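Side-chain contact in acyl-[acyl-carrier-protein]--UDP-N-acetylglucosamine O-acyltransferase (PDB 1J2Z), which transfers a (3R)-hydroxyacyl chain from acyl carrier protein to UDP-N-acetylglucosamine, the first step of lipid IV(A) biosynthesis: residues 226-231 and 247-252. Sequence-based numbering, arbitrary orientation.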
loop_
_atom_site.group_PDB
_atom_site.type_symbol
_atom_site.label_atom_id
_atom_site.label_comp_id
_atom_site.label_asym_id
_atom_site.label_seq_id
_atom_site.Cartn_x
_atom_site.Cartn_y
_atom_site.Cartn_z
ATOM N N GLU A 226 32.316 -21.470 2.506
ATOM C CA GLU A 226 33.708 -21.897 2.464
ATOM C C GLU A 226 34.620 -20.799 1.930
ATOM O O GLU A 226 35.730 -20.616 2.422
ATOM C CB GLU A 226 33.857 -23.161 1.616
ATOM C CG GLU A 226 33.250 -24.407 2.251
ATOM C CD GLU A 226 33.756 -24.654 3.668
ATOM O OE1 GLU A 226 33.031 -24.332 4.637
ATOM O OE2 GLU A 226 34.886 -25.163 3.817
ATOM N N SER A 227 34.157 -20.064 0.924
ATOM C CA SER A 227 34.963 -18.985 0.365
ATOM C C SER A 227 35.109 -17.869 1.392
ATOM O O SER A 227 36.163 -17.236 1.489
ATOM C CB SER A 227 34.316 -18.433 -0.909
ATOM O OG SER A 227 34.286 -19.418 -1.923
ATOM N N ALA A 228 34.050 -17.631 2.159
ATOM C CA ALA A 228 34.070 -16.586 3.175
ATOM C C ALA A 228 35.097 -16.916 4.258
ATOM O O ALA A 228 35.890 -16.060 4.653
ATOM C CB ALA A 228 32.682 -16.422 3.793
ATOM N N LYS A 229 35.077 -18.158 4.732
ATOM C CA LYS A 229 36.009 -18.593 5.766
ATOM C C LYS A 229 37.449 -18.498 5.269
ATOM O O LYS A 229 38.335 -18.045 5.992
ATOM C CB LYS A 229 35.678 -20.025 6.204
ATOM C CG LYS A 229 34.271 -20.157 6.767
ATOM C CD LYS A 229 34.070 -21.411 7.599
ATOM C CE LYS A 229 34.134 -22.667 6.762
ATOM N NZ LYS A 229 33.714 -23.854 7.562
ATOM N N LEU A 230 37.678 -18.912 4.027
ATOM C CA LEU A 230 39.013 -18.848 3.448
ATOM C C LEU A 230 39.453 -17.401 3.306
ATOM O O LEU A 230 40.628 -17.075 3.473
ATOM C CB LEU A 230 39.035 -19.526 2.077
ATOM C CG LEU A 230 39.019 -21.055 2.082
ATOM C CD1 LEU A 230 38.851 -21.578 0.662
ATOM C CD2 LEU A 230 40.320 -21.568 2.694
ATOM N N GLU A 231 38.498 -16.534 2.998
ATOM C CA GLU A 231 38.770 -15.118 2.821
ATOM C C GLU A 231 39.237 -14.494 4.137
ATOM O O GLU A 231 40.088 -13.604 4.147
ATOM C CB GLU A 231 37.506 -14.419 2.323
ATOM C CG GLU A 231 37.764 -13.217 1.447
ATOM C CD GLU A 231 38.615 -13.558 0.242
ATOM O OE1 GLU A 231 38.300 -14.540 -0.459
ATOM O OE2 GLU A 231 39.599 -12.838 -0.009
ATOM N N PHE A 247 29.497 -11.291 8.187
ATOM C CA PHE A 247 28.064 -11.100 7.951
ATOM C C PHE A 247 27.516 -12.366 7.298
ATOM O O PHE A 247 26.506 -12.926 7.732
ATOM C CB PHE A 247 27.823 -9.912 7.014
ATOM C CG PHE A 247 26.370 -9.692 6.679
ATOM C CD1 PHE A 247 25.514 -9.092 7.594
ATOM C CD2 PHE A 247 25.852 -10.122 5.458
ATOM C CE1 PHE A 247 24.164 -8.921 7.304
ATOM C CE2 PHE A 247 24.498 -9.958 5.156
ATOM C CZ PHE A 247 23.653 -9.357 6.082
ATOM N N ILE A 248 28.205 -12.811 6.253
ATOM C CA ILE A 248 27.826 -14.003 5.508
ATOM C C ILE A 248 27.756 -15.259 6.368
ATOM O O ILE A 248 26.776 -16.000 6.307
ATOM C CB ILE A 248 28.810 -14.245 4.340
ATOM C CG1 ILE A 248 28.622 -13.160 3.279
ATOM C CG2 ILE A 248 28.598 -15.629 3.745
ATOM C CD1 ILE A 248 29.664 -13.192 2.164
ATOM N N LEU A 249 28.790 -15.503 7.165
ATOM C CA LEU A 249 28.818 -16.690 8.015
ATOM C C LEU A 249 27.752 -16.668 9.108
ATOM O O LEU A 249 27.386 -17.714 9.636
ATOM C CB LEU A 249 30.203 -16.860 8.654
ATOM C CG LEU A 249 31.398 -17.063 7.717
ATOM C CD1 LEU A 249 32.660 -17.270 8.544
ATOM C CD2 LEU A 249 31.160 -18.258 6.810
ATOM N N GLU A 250 27.248 -15.483 9.444
ATOM C CA GLU A 250 26.225 -15.365 10.479
ATOM C C GLU A 250 24.801 -15.476 9.943
ATOM O O GLU A 250 23.843 -15.537 10.715
ATOM C CB GLU A 250 26.374 -14.035 11.222
ATOM C CG GLU A 250 27.561 -13.982 12.165
ATOM C CD GLU A 250 27.745 -12.610 12.783
ATOM O OE1 GLU A 250 26.756 -12.058 13.311
ATOM O OE2 GLU A 250 28.877 -12.085 12.744
ATOM N N SER A 251 24.663 -15.511 8.622
ATOM C CA SER A 251 23.349 -15.592 7.989
ATOM C C SER A 251 22.477 -16.766 8.440
ATOM O O SER A 251 22.943 -17.899 8.535
ATOM C CB SER A 251 23.511 -15.648 6.472
ATOM O OG SER A 251 22.248 -15.704 5.843
ATOM N N SER A 252 21.202 -16.478 8.702
ATOM C CA SER A 252 20.238 -17.489 9.127
ATOM C C SER A 252 19.378 -17.937 7.954
ATOM O O SER A 252 19.165 -19.131 7.740
ATOM C CB SER A 252 19.323 -16.935 10.225
ATOM O OG SER A 252 19.980 -16.897 11.479
#
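Leu249 meets Ala228 and Lys229 through its two methyl ends, and this apolar packing joins helices 224-234 and 239-250 where the nearest CA atoms of the two segments, those of Ala228 and Leu249, are 7.1 Å apart. Leu249 CD2 serves both partners: it lies 3.8 Å from Ala228 CB and 3.6 Å from Lys229 CG. The other branch, Leu249 CD1, lies 3.8 Å from Lys229 CG. The leucine CB points toward the opposing helix, and chi1 of -61°, with CG anti to the carbonyl carbon, then sets the isobutyl end so that both methyls meet Lys229 CG and CD2 also meets Ala228 CB; the side chain crosses that of Lys229 at about a right angle. On the buried side, Ile248 adds a longer contact, its CG2 standing 4.2 Å from Ala228 CB; Leu217 of helix 204-217 and Val255 also pack on this isoleucine.

The polar interactions lie beside this packing. Lys229 offers its aliphatic base to the leucine, while a bend at chi3 (-68°) helps carry the ammonium back along its own helix, where NZ forms a 3.0 Å salt bridge with Glu226 OE1, one turn earlier. The carbonyl oxygen of Leu249 accepts a hydrogen bond from Arg225 NH2, a polar tie between the same two helices.

No hydrogen bond or salt bridge links the two segments themselves, and they bury 154 Å² in all. The contact is therefore modest hydrophobic helix packing in the C-terminal helical region that follows the left-handed beta-helix, with the lysine acting as a hydrocarbon at its root and as a charge at its tip.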